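Local coordinates for gluconate kinase (Lactobacillus acidophilus, PDB 3LL3), which probably transfers phosphate from ATP to gluconate or a related sugar, and binds ATP and D-xylulose, at residues I7-G18 with I52-L63; G236-V247 with S429-L437. All blocks are in the same frame, centred on the assembly; numbering follows the deposited sequence.

Contact 1 of 2, residues I7-G18 with I52-L63; sequences IGMDVGTTATKG and IFDAVQEIIFDL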
loop_
_atom_site.group_PDB
_atom_site.type_symbol
_atom_site.label_atom_id
_atom_site.label_comp_id
_atom_site.label_asym_id
_atom_site.label_seq_id
_atom_site.Cartn_x
_atom_site.Cartn_y
_atom_site.Cartn_z
ATOM N N ILE A 7 -9.238 -27.630 39.011
ATOM C CA ILE A 7 -8.276 -27.366 37.952
ATOM C C ILE A 7 -9.013 -27.018 36.669
ATOM O O ILE A 7 -9.959 -27.705 36.276
ATOM C CB ILE A 7 -7.348 -28.556 37.709
ATOM C CG1 ILE A 7 -6.508 -28.837 38.952
ATOM C CG2 ILE A 7 -6.447 -28.303 36.537
ATOM C CD1 ILE A 7 -5.662 -30.098 38.814
ATOM N N GLY A 8 -8.601 -25.924 36.038
ATOM C CA GLY A 8 -9.119 -25.571 34.732
ATOM C C GLY A 8 -8.029 -25.811 33.716
ATOM O O GLY A 8 -6.898 -25.366 33.902
HETATM N N MSE A 9 -8.363 -26.536 32.655
HETATM C CA MSE A 9 -7.405 -26.902 31.629
HETATM C C MSE A 9 -7.746 -26.174 30.351
HETATM O O MSE A 9 -8.916 -26.000 30.037
HETATM C CB MSE A 9 -7.480 -28.403 31.362
HETATM C CG MSE A 9 -7.217 -29.263 32.595
HETATM SE SE MSE A 9 -5.330 -29.194 33.093
HETATM C CE MSE A 9 -4.537 -30.174 31.585
ATOM N N ASP A 10 -6.724 -25.782 29.602
ATOM C CA ASP A 10 -6.910 -25.087 28.346
ATOM C C ASP A 10 -6.084 -25.791 27.276
ATOM O O ASP A 10 -4.868 -25.622 27.207
ATOM C CB ASP A 10 -6.437 -23.654 28.505
ATOM C CG ASP A 10 -6.587 -22.842 27.237
ATOM O OD1 ASP A 10 -7.702 -22.835 26.659
ATOM O OD2 ASP A 10 -5.591 -22.187 26.839
ATOM N N VAL A 11 -6.745 -26.589 26.444
ATOM C CA VAL A 11 -6.045 -27.431 25.498
ATOM C C VAL A 11 -5.911 -26.700 24.172
ATOM O O VAL A 11 -6.771 -26.803 23.284
ATOM C CB VAL A 11 -6.753 -28.814 25.326
ATOM C CG1 VAL A 11 -5.887 -29.764 24.524
ATOM C CG2 VAL A 11 -7.067 -29.416 26.695
ATOM N N GLY A 12 -4.829 -25.939 24.043
ATOM C CA GLY A 12 -4.629 -25.131 22.859
ATOM C C GLY A 12 -3.795 -25.829 21.816
ATOM O O GLY A 12 -3.290 -26.923 22.042
ATOM N N THR A 13 -3.674 -25.215 20.650
ATOM C CA THR A 13 -2.692 -25.672 19.685
ATOM C C THR A 13 -1.331 -25.285 20.267
ATOM O O THR A 13 -1.222 -24.292 21.001
ATOM C CB THR A 13 -2.912 -25.018 18.310
ATOM O OG1 THR A 13 -3.174 -23.620 18.480
ATOM C CG2 THR A 13 -4.117 -25.642 17.614
ATOM N N THR A 14 -0.308 -26.079 19.975
ATOM C CA THR A 14 1.048 -25.859 20.513
ATOM C C THR A 14 1.247 -26.043 22.028
ATOM O O THR A 14 2.351 -26.376 22.448
ATOM C CB THR A 14 1.670 -24.503 20.083
ATOM O OG1 THR A 14 1.034 -23.434 20.786
ATOM C CG2 THR A 14 1.504 -24.283 18.595
ATOM N N ALA A 15 0.220 -25.834 22.850
ATOM C CA ALA A 15 0.388 -26.084 24.286
ATOM C C ALA A 15 -0.913 -26.130 25.068
ATOM O O ALA A 15 -1.895 -25.502 24.703
ATOM C CB ALA A 15 1.343 -25.052 24.918
ATOM N N THR A 16 -0.902 -26.895 26.144
ATOM C CA THR A 16 -1.995 -26.904 27.104
ATOM C C THR A 16 -1.539 -26.149 28.350
ATOM O O THR A 16 -0.370 -26.242 28.736
ATOM C CB THR A 16 -2.366 -28.350 27.514
ATOM O OG1 THR A 16 -2.941 -29.033 26.393
ATOM C CG2 THR A 16 -3.357 -28.357 28.696
ATOM N N LYS A 17 -2.451 -25.405 28.970
ATOM C CA LYS A 17 -2.164 -24.754 30.244
ATOM C C LYS A 17 -3.154 -25.239 31.286
ATOM O O LYS A 17 -4.344 -25.345 31.019
ATOM C CB LYS A 17 -2.309 -23.244 30.135
ATOM C CG LYS A 17 -1.879 -22.649 28.826
ATOM C CD LYS A 17 -2.439 -21.232 28.684
ATOM C CE LYS A 17 -3.918 -21.171 29.088
ATOM N NZ LYS A 17 -4.696 -20.159 28.315
ATOM N N GLY A 18 -2.665 -25.525 32.482
ATOM C CA GLY A 18 -3.547 -25.844 33.585
ATOM C C GLY A 18 -3.426 -24.790 34.666
ATOM O O GLY A 18 -2.331 -24.289 34.936
ATOM N N ILE A 52 -0.341 -34.819 23.328
ATOM C CA ILE A 52 -1.208 -33.879 24.016
ATOM C C ILE A 52 -1.710 -34.495 25.311
ATOM O O ILE A 52 -1.675 -33.850 26.370
ATOM C CB ILE A 52 -2.397 -33.446 23.140
ATOM C CG1 ILE A 52 -1.894 -32.617 21.956
ATOM C CG2 ILE A 52 -3.403 -32.669 23.966
ATOM C CD1 ILE A 52 -2.991 -32.076 21.051
ATOM N N PHE A 53 -2.157 -35.748 25.239
ATOM C CA PHE A 53 -2.657 -36.418 26.429
ATOM C C PHE A 53 -1.563 -36.622 27.482
ATOM O O PHE A 53 -1.826 -36.500 28.671
ATOM C CB PHE A 53 -3.325 -37.752 26.097
ATOM C CG PHE A 53 -3.839 -38.469 27.307
ATOM C CD1 PHE A 53 -3.182 -39.580 27.804
ATOM C CD2 PHE A 53 -4.959 -38.006 27.976
ATOM C CE1 PHE A 53 -3.647 -40.226 28.938
ATOM C CE2 PHE A 53 -5.426 -38.644 29.106
ATOM C CZ PHE A 53 -4.775 -39.757 29.585
ATOM N N ASP A 54 -0.344 -36.933 27.041
ATOM C CA ASP A 54 0.802 -37.003 27.948
ATOM C C ASP A 54 1.045 -35.652 28.644
ATOM O O ASP A 54 1.273 -35.598 29.853
ATOM C CB ASP A 54 2.062 -37.447 27.196
ATOM C CG ASP A 54 2.039 -38.934 26.817
ATOM O OD1 ASP A 54 1.097 -39.658 27.214
ATOM O OD2 ASP A 54 2.973 -39.386 26.124
ATOM N N ALA A 55 1.003 -34.559 27.886
ATOM C CA ALA A 55 1.148 -33.232 28.495
ATOM C C ALA A 55 0.053 -33.019 29.538
ATOM O O ALA A 55 0.310 -32.526 30.629
ATOM C CB ALA A 55 1.111 -32.135 27.435
ATOM N N VAL A 56 -1.165 -33.433 29.207
ATOM C CA VAL A 56 -2.307 -33.302 30.107
ATOM C C VAL A 56 -2.091 -34.015 31.445
ATOM O O VAL A 56 -2.366 -33.445 32.503
ATOM C CB VAL A 56 -3.608 -33.827 29.450
ATOM C CG1 VAL A 56 -4.663 -34.067 30.488
ATOM C CG2 VAL A 56 -4.101 -32.837 28.417
ATOM N N GLN A 57 -1.601 -35.253 31.410
ATOM C CA GLN A 57 -1.367 -35.982 32.659
ATOM C C GLN A 57 -0.284 -35.311 33.480
ATOM O O GLN A 57 -0.360 -35.252 34.699
ATOM C CB GLN A 57 -0.908 -37.409 32.393
ATOM C CG GLN A 57 -1.839 -38.225 31.546
ATOM C CD GLN A 57 -1.228 -39.568 31.221
ATOM O OE1 GLN A 57 -0.896 -39.849 30.072
ATOM N NE2 GLN A 57 -1.034 -40.386 32.241
ATOM N N GLU A 58 0.740 -34.842 32.780
ATOM C CA GLU A 58 1.901 -34.242 33.394
ATOM C C GLU A 58 1.500 -32.939 34.088
ATOM O O GLU A 58 1.828 -32.711 35.250
ATOM C CB GLU A 58 2.939 -33.987 32.314
ATOM C CG GLU A 58 4.361 -33.996 32.793
ATOM C CD GLU A 58 5.334 -33.830 31.645
ATOM O OE1 GLU A 58 5.096 -34.444 30.576
ATOM O OE2 GLU A 58 6.327 -33.088 31.808
ATOM N N ILE A 59 0.767 -32.097 33.375
ATOM C CA ILE A 59 0.266 -30.855 33.939
ATOM C C ILE A 59 -0.569 -31.094 35.195
ATOM O O ILE A 59 -0.314 -30.489 36.237
ATOM C CB ILE A 59 -0.528 -30.048 32.892
ATOM C CG1 ILE A 59 0.437 -29.463 31.859
ATOM C CG2 ILE A 59 -1.324 -28.937 33.549
ATOM C CD1 ILE A 59 -0.233 -29.011 30.588
ATOM N N ILE A 60 -1.546 -31.991 35.113
ATOM C CA ILE A 60 -2.413 -32.252 36.258
ATOM C C ILE A 60 -1.623 -32.775 37.461
ATOM O O ILE A 60 -1.823 -32.332 38.595
ATOM C CB ILE A 60 -3.537 -33.212 35.897
ATOM C CG1 ILE A 60 -4.426 -32.573 34.828
ATOM C CG2 ILE A 60 -4.336 -33.607 37.152
ATOM C CD1 ILE A 60 -5.474 -33.513 34.254
ATOM N N PHE A 61 -0.701 -33.691 37.208
ATOM C CA PHE A 61 0.117 -34.218 38.289
ATOM C C PHE A 61 0.916 -33.105 38.983
ATOM O O PHE A 61 0.891 -32.994 40.215
ATOM C CB PHE A 61 1.043 -35.325 37.782
ATOM C CG PHE A 61 1.909 -35.930 38.850
ATOM C CD1 PHE A 61 1.352 -36.685 39.867
ATOM C CD2 PHE A 61 3.279 -35.739 38.843
ATOM C CE1 PHE A 61 2.146 -37.244 40.858
ATOM C CE2 PHE A 61 4.074 -36.300 39.828
ATOM C CZ PHE A 61 3.505 -37.049 40.833
ATOM N N ASP A 62 1.609 -32.281 38.196
ATOM C CA ASP A 62 2.431 -31.211 38.748
ATOM C C ASP A 62 1.621 -30.265 39.629
ATOM O O ASP A 62 2.085 -29.828 40.686
ATOM C CB ASP A 62 3.108 -30.422 37.631
ATOM C CG ASP A 62 4.211 -31.198 36.970
ATOM O OD1 ASP A 62 4.410 -32.373 37.341
ATOM O OD2 ASP A 62 4.884 -30.632 36.084
ATOM N N LEU A 63 0.409 -29.949 39.186
ATOM C CA LEU A 63 -0.487 -29.099 39.961
ATOM C C LEU A 63 -0.849 -29.727 41.311
ATOM O O LEU A 63 -0.789 -29.062 42.344
ATOM C CB LEU A 63 -1.753 -28.781 39.157
ATOM C CG LEU A 63 -1.534 -27.833 37.971
ATOM C CD1 LEU A 63 -2.820 -27.630 37.168
ATOM C CD2 LEU A 63 -0.961 -26.482 38.437
#
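Thr-16, which leans on Ile-59 of helix 52-63, has its hydroxyl OG1 hydrogen-bonded to Tyr-35 OH, which is also hydrogen-bonded to Gly-12 O, so that one hydroxyl ties both sides of the turn. The methyl branch, CG2, anti to the backbone N, takes the contact with Ile-59 CD1 at 3.7 Å, while Thr-16 O lies 3.3 Å from that CD1. Tyr-35 satisfies the threonine hydroxyl at the Ile-52 end of the interface; no hydrogen bond passes between the two segments. Two residues on, Gly-18 has no side chain, and Ile-59 CG2 settles against its CA at 3.8 Å, where a CB would run into it.

On the neighbouring strand, selenomethionine Met-9 fills the middle. Bends at chi2 (-72°) and chi3 (-69°) curl it back, so that SE touches Ile-60 CG1 at 3.9 Å and CE reaches both Val-56 CG1 and Ile-59 CG2. Met-9 and Ile-59 lie alongside, running opposite ways, and Ile-60 comes across nearly perpendicular. Flanking pairs extend the seam: Ile-7 CG2 meets Leu-63 CD1 at 3.7 Å, and Val-11 CG1 meets Ile-52 CG2 at 3.9 Å.

Away from the helix, Lys-17 NZ forms a 2.7 Å salt bridge with Asp-10 OD2, approaching from above the carboxylate plane, and has a second partner in Gln-428.

The helix runs nearly parallel to strand 15-18 (22°) and roughly antiparallel to strand 7-11. It lies in the connection from strand 27-34 to strand 70-78, which pairs parallel with strand 4-11, an arrangement characteristic of the actin-like ATPase fold, whose first hairpin is the phosphate-binding loop in relatives.

Contact 2 of 2, residues G236-V247 with S429-L437; sequences GASDGYLSTIGV and SGTLAAMFL. With XUL (D-xylulose), chain E.
Leu-242 is the knob of this crossing: its side chain drops into a hole formed by Gly-430, Ala-433, Ala-434 and Leu-437. Its CD2 branch touches Ala-433 CB and, reaching tip to tip, Leu-437 CD1, each pair at 3.8 Å, while CD1 turns to Ala-434. Beside it, Ile-245 CG1 presses on Ala-433 CB at 3.6 Å, brought there by a chi1 of 71° that places it between the backbone N and carbonyl carbon.

Where the two backbones come closest, side chains give way. Gly-246, without a CB, sets its CA 3.4 Å from Ser-429 O in a CA-H...O contact. Ser-429 OG gives a weak, long hydrogen bond to Ser-243 O (3.4 Å), and Val-247 CG1 closes over Ser-429 CB. Water 1 accepts from Gly-430 N at 3.2 Å and is weakly bonded to Ser-243 OG, linking the two helices.

In the next shell, Ser-238 is the N-cap of helix 239-245: its OG accepts from Tyr-241 N along a fairly straight path (161°), and its backbone N bonds to Thr-174 OG1. The axes cross almost perpendicularly (86°) at 7.2 Å. Glycine, alanine and serine let the backbones approach, the leucines and Ile-245 fill the fit, and weak polar bonds are added.

The capped helix start carries Asp-239, whose OD2 accepts a 2.8 Å hydrogen bond from O5 of D-xylulose; Met-80, His-81 and Arg-344 also bind the sugar. O5 is the hydroxyl that xylulose kinases phosphorylate, so this bond is consistent with a role for the carboxylate in orienting it.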
loop_
_atom_site.group_PDB
_atom_site.type_symbol
_atom_site.label_atom_id
_atom_site.label_comp_id
_atom_site.label_asym_id
_atom_site.label_seq_id
_atom_site.Cartn_x
_atom_site.Cartn_y
_atom_site.Cartn_z
ATOM N N GLY A 236 -16.955 -29.415 30.105
ATOM C CA GLY A 236 -16.292 -28.223 29.588
ATOM C C GLY A 236 -16.834 -27.726 28.262
ATOM O O GLY A 236 -17.922 -28.116 27.859
ATOM N N ALA A 237 -16.071 -26.862 27.583
ATOM C CA ALA A 237 -16.555 -26.166 26.400
ATOM C C ALA A 237 -15.411 -25.653 25.534
ATOM O O ALA A 237 -14.244 -25.918 25.802
ATOM C CB ALA A 237 -17.464 -25.017 26.793
ATOM N N SER A 238 -15.767 -24.924 24.486
ATOM C CA SER A 238 -14.790 -24.421 23.523
ATOM C C SER A 238 -14.055 -23.178 24.060
ATOM O O SER A 238 -14.590 -22.444 24.898
ATOM C CB SER A 238 -15.514 -24.052 22.238
ATOM O OG SER A 238 -16.376 -22.946 22.450
ATOM N N ASP A 239 -12.852 -22.923 23.548
ATOM C CA ASP A 239 -12.087 -21.751 23.966
ATOM C C ASP A 239 -12.823 -20.458 23.591
ATOM O O ASP A 239 -12.815 -19.485 24.341
ATOM C CB ASP A 239 -10.687 -21.786 23.346
ATOM C CG ASP A 239 -10.707 -21.946 21.825
ATOM O OD1 ASP A 239 -11.803 -21.975 21.224
ATOM O OD2 ASP A 239 -9.619 -22.051 21.213
ATOM N N GLY A 240 -13.485 -20.464 22.439
ATOM C CA GLY A 240 -14.258 -19.317 21.988
ATOM C C GLY A 240 -15.383 -18.921 22.929
ATOM O O GLY A 240 -15.533 -17.747 23.279
ATOM N N TYR A 241 -16.181 -19.901 23.337
ATOM C CA TYR A 241 -17.285 -19.659 24.252
ATOM C C TYR A 241 -16.781 -19.283 25.633
ATOM O O TYR A 241 -17.240 -18.309 26.221
ATOM C CB TYR A 241 -18.148 -20.909 24.372
ATOM C CG TYR A 241 -19.224 -20.774 25.422
ATOM C CD1 TYR A 241 -20.338 -19.966 25.209
ATOM C CD2 TYR A 241 -19.113 -21.431 26.631
ATOM C CE1 TYR A 241 -21.327 -19.846 26.179
ATOM C CE2 TYR A 241 -20.089 -21.313 27.602
ATOM C CZ TYR A 241 -21.193 -20.524 27.370
ATOM O OH TYR A 241 -22.143 -20.423 28.358
ATOM N N LEU A 242 -15.866 -20.092 26.167
ATOM C CA LEU A 242 -15.343 -19.870 27.500
ATOM C C LEU A 242 -14.593 -18.530 27.623
ATOM O O LEU A 242 -14.727 -17.842 28.635
ATOM C CB LEU A 242 -14.468 -21.041 27.932
ATOM C CG LEU A 242 -15.277 -22.325 28.171
ATOM C CD1 LEU A 242 -14.390 -23.471 28.639
ATOM C CD2 LEU A 242 -16.383 -22.074 29.168
ATOM N N SER A 243 -13.804 -18.181 26.610
ATOM C CA SER A 243 -13.102 -16.909 26.588
ATOM C C SER A 243 -14.077 -15.736 26.622
ATOM O O SER A 243 -13.737 -14.679 27.116
ATOM C CB SER A 243 -12.222 -16.787 25.342
ATOM O OG SER A 243 -11.080 -17.599 25.493
ATOM N N THR A 244 -15.276 -15.929 26.069
ATOM C CA THR A 244 -16.306 -14.888 26.053
ATOM C C THR A 244 -16.994 -14.723 27.421
ATOM O O THR A 244 -17.013 -13.607 27.997
ATOM C CB THR A 244 -17.359 -15.158 24.957
ATOM O OG1 THR A 244 -16.699 -15.354 23.706
ATOM C CG2 THR A 244 -18.326 -13.975 24.840
ATOM N N ILE A 245 -17.552 -15.810 27.957
ATOM C CA ILE A 245 -18.117 -15.704 29.294
ATOM C C ILE A 245 -17.022 -15.457 30.344
ATOM O O ILE A 245 -17.286 -14.867 31.377
ATOM C CB ILE A 245 -19.001 -16.907 29.703
ATOM C CG1 ILE A 245 -18.159 -18.162 29.943
ATOM C CG2 ILE A 245 -20.088 -17.166 28.656
ATOM C CD1 ILE A 245 -18.950 -19.305 30.629
ATOM N N GLY A 246 -15.794 -15.897 30.066
ATOM C CA GLY A 246 -14.663 -15.671 30.961
ATOM C C GLY A 246 -14.223 -14.211 31.127
ATOM O O GLY A 246 -13.403 -13.891 32.015
ATOM N N VAL A 247 -14.747 -13.334 30.272
ATOM C CA VAL A 247 -14.532 -11.889 30.400
ATOM C C VAL A 247 -15.844 -11.199 30.754
ATOM O O VAL A 247 -16.002 -9.985 30.592
ATOM C CB VAL A 247 -13.879 -11.255 29.140
ATOM C CG1 VAL A 247 -12.491 -11.858 28.888
ATOM C CG2 VAL A 247 -14.784 -11.365 27.890
ATOM N N SER A 429 -9.042 -15.979 30.571
ATOM C CA SER A 429 -10.485 -16.078 30.674
ATOM C C SER A 429 -11.013 -17.499 30.476
ATOM O O SER A 429 -12.021 -17.868 31.070
ATOM C CB SER A 429 -11.125 -15.161 29.645
ATOM O OG SER A 429 -10.674 -15.527 28.362
ATOM N N GLY A 430 -10.330 -18.284 29.648
ATOM C CA GLY A 430 -10.777 -19.627 29.301
ATOM C C GLY A 430 -10.730 -20.640 30.441
ATOM O O GLY A 430 -11.727 -21.324 30.706
ATOM N N THR A 431 -9.584 -20.770 31.112
ATOM C CA THR A 431 -9.532 -21.619 32.295
ATOM C C THR A 431 -10.403 -21.082 33.431
ATOM O O THR A 431 -10.971 -21.860 34.191
ATOM C CB THR A 431 -8.100 -21.870 32.803
ATOM O OG1 THR A 431 -7.450 -20.626 33.019
ATOM C CG2 THR A 431 -7.298 -22.677 31.798
ATOM N N LEU A 432 -10.509 -19.756 33.544
ATOM C CA LEU A 432 -11.370 -19.152 34.552
ATOM C C LEU A 432 -12.812 -19.618 34.356
ATOM O O LEU A 432 -13.479 -20.029 35.303
ATOM C CB LEU A 432 -11.303 -17.625 34.456
ATOM C CG LEU A 432 -12.120 -16.809 35.458
ATOM C CD1 LEU A 432 -11.539 -15.403 35.625
ATOM C CD2 LEU A 432 -13.575 -16.732 35.050
ATOM N N ALA A 433 -13.301 -19.525 33.124
ATOM C CA ALA A 433 -14.677 -19.918 32.846
ATOM C C ALA A 433 -14.852 -21.439 32.923
ATOM O O ALA A 433 -15.914 -21.914 33.295
ATOM C CB ALA A 433 -15.161 -19.362 31.509
ATOM N N ALA A 434 -13.802 -22.192 32.600
ATOM C CA ALA A 434 -13.833 -23.639 32.805
ATOM C C ALA A 434 -13.987 -23.935 34.282
ATOM O O ALA A 434 -14.790 -24.784 34.663
ATOM C CB ALA A 434 -12.580 -24.314 32.261
HETATM N N MSE A 435 -13.241 -23.188 35.104
HETATM C CA MSE A 435 -13.325 -23.322 36.550
HETATM C C MSE A 435 -14.743 -23.001 37.001
HETATM O O MSE A 435 -15.308 -23.696 37.859
HETATM C CB MSE A 435 -12.273 -22.432 37.222
HETATM C CG MSE A 435 -12.339 -22.326 38.748
HETATM SE SE MSE A 435 -13.638 -20.998 39.396
HETATM C CE MSE A 435 -12.658 -19.315 39.028
ATOM N N PHE A 436 -15.338 -21.982 36.387
ATOM C CA PHE A 436 -16.707 -21.590 36.733
ATOM C C PHE A 436 -17.755 -22.678 36.385
ATOM O O PHE A 436 -18.696 -22.920 37.151
ATOM C CB PHE A 436 -17.086 -20.237 36.108
ATOM C CG PHE A 436 -18.481 -19.789 36.452
ATOM C CD1 PHE A 436 -18.741 -19.162 37.652
ATOM C CD2 PHE A 436 -19.529 -20.005 35.576
ATOM C CE1 PHE A 436 -20.014 -18.757 37.983
ATOM C CE2 PHE A 436 -20.805 -19.606 35.898
ATOM C CZ PHE A 436 -21.045 -18.981 37.111
ATOM N N LEU A 437 -17.608 -23.325 35.238
ATOM C CA LEU A 437 -18.499 -24.443 34.906
ATOM C C LEU A 437 -18.423 -25.512 35.998
ATOM O O LEU A 437 -19.432 -26.100 36.395
ATOM C CB LEU A 437 -18.117 -25.066 33.571
ATOM C CG LEU A 437 -18.176 -24.218 32.295
ATOM C CD1 LEU A 437 -17.719 -25.065 31.118
ATOM C CD2 LEU A 437 -19.567 -23.678 32.030
HETATM C C1 XUL E . -13.029 -19.901 17.222
HETATM C C2 XUL E . -12.480 -20.324 15.849
HETATM C C3 XUL E . -10.987 -20.725 15.691
HETATM C C4 XUL E . -10.223 -20.992 17.003
HETATM C C5 XUL E . -10.635 -22.299 17.708
HETATM O O1 XUL E . -13.413 -18.547 17.187
HETATM O O2 XUL E . -13.210 -20.293 14.887
HETATM O O3 XUL E . -10.295 -19.692 15.035
HETATM O O4 XUL E . -8.852 -21.060 16.685
HETATM O O5 XUL E . -9.609 -22.771 18.548
HETATM O O HOH W 1 -8.264 -17.634 27.251
#

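How the contacts relate
The two contacts meet through Thr-431, whose CG2 lies 3.4 Å from Gly-8 O and 3.5 Å from Asp-10 CB. Helix 429-437 thus packs against the side of strand 7-11 turned away from helix 52-63, and the mixed sheet is sandwiched between them. Both contacts reach this sheet, in which strand 70-78 lies between strand 4-11 and strand 232-238, and their centres are about 15 Å apart. Contact 2 supplies one direct sugar ligand, Asp-239; in contact 1 the Val-11 side chain is about 10 Å from D-xylulose. ATP is about 11 Å from the side chain of Thr-16 and about 9 Å from that of Ser-429, so neither side chain touches the nucleotide.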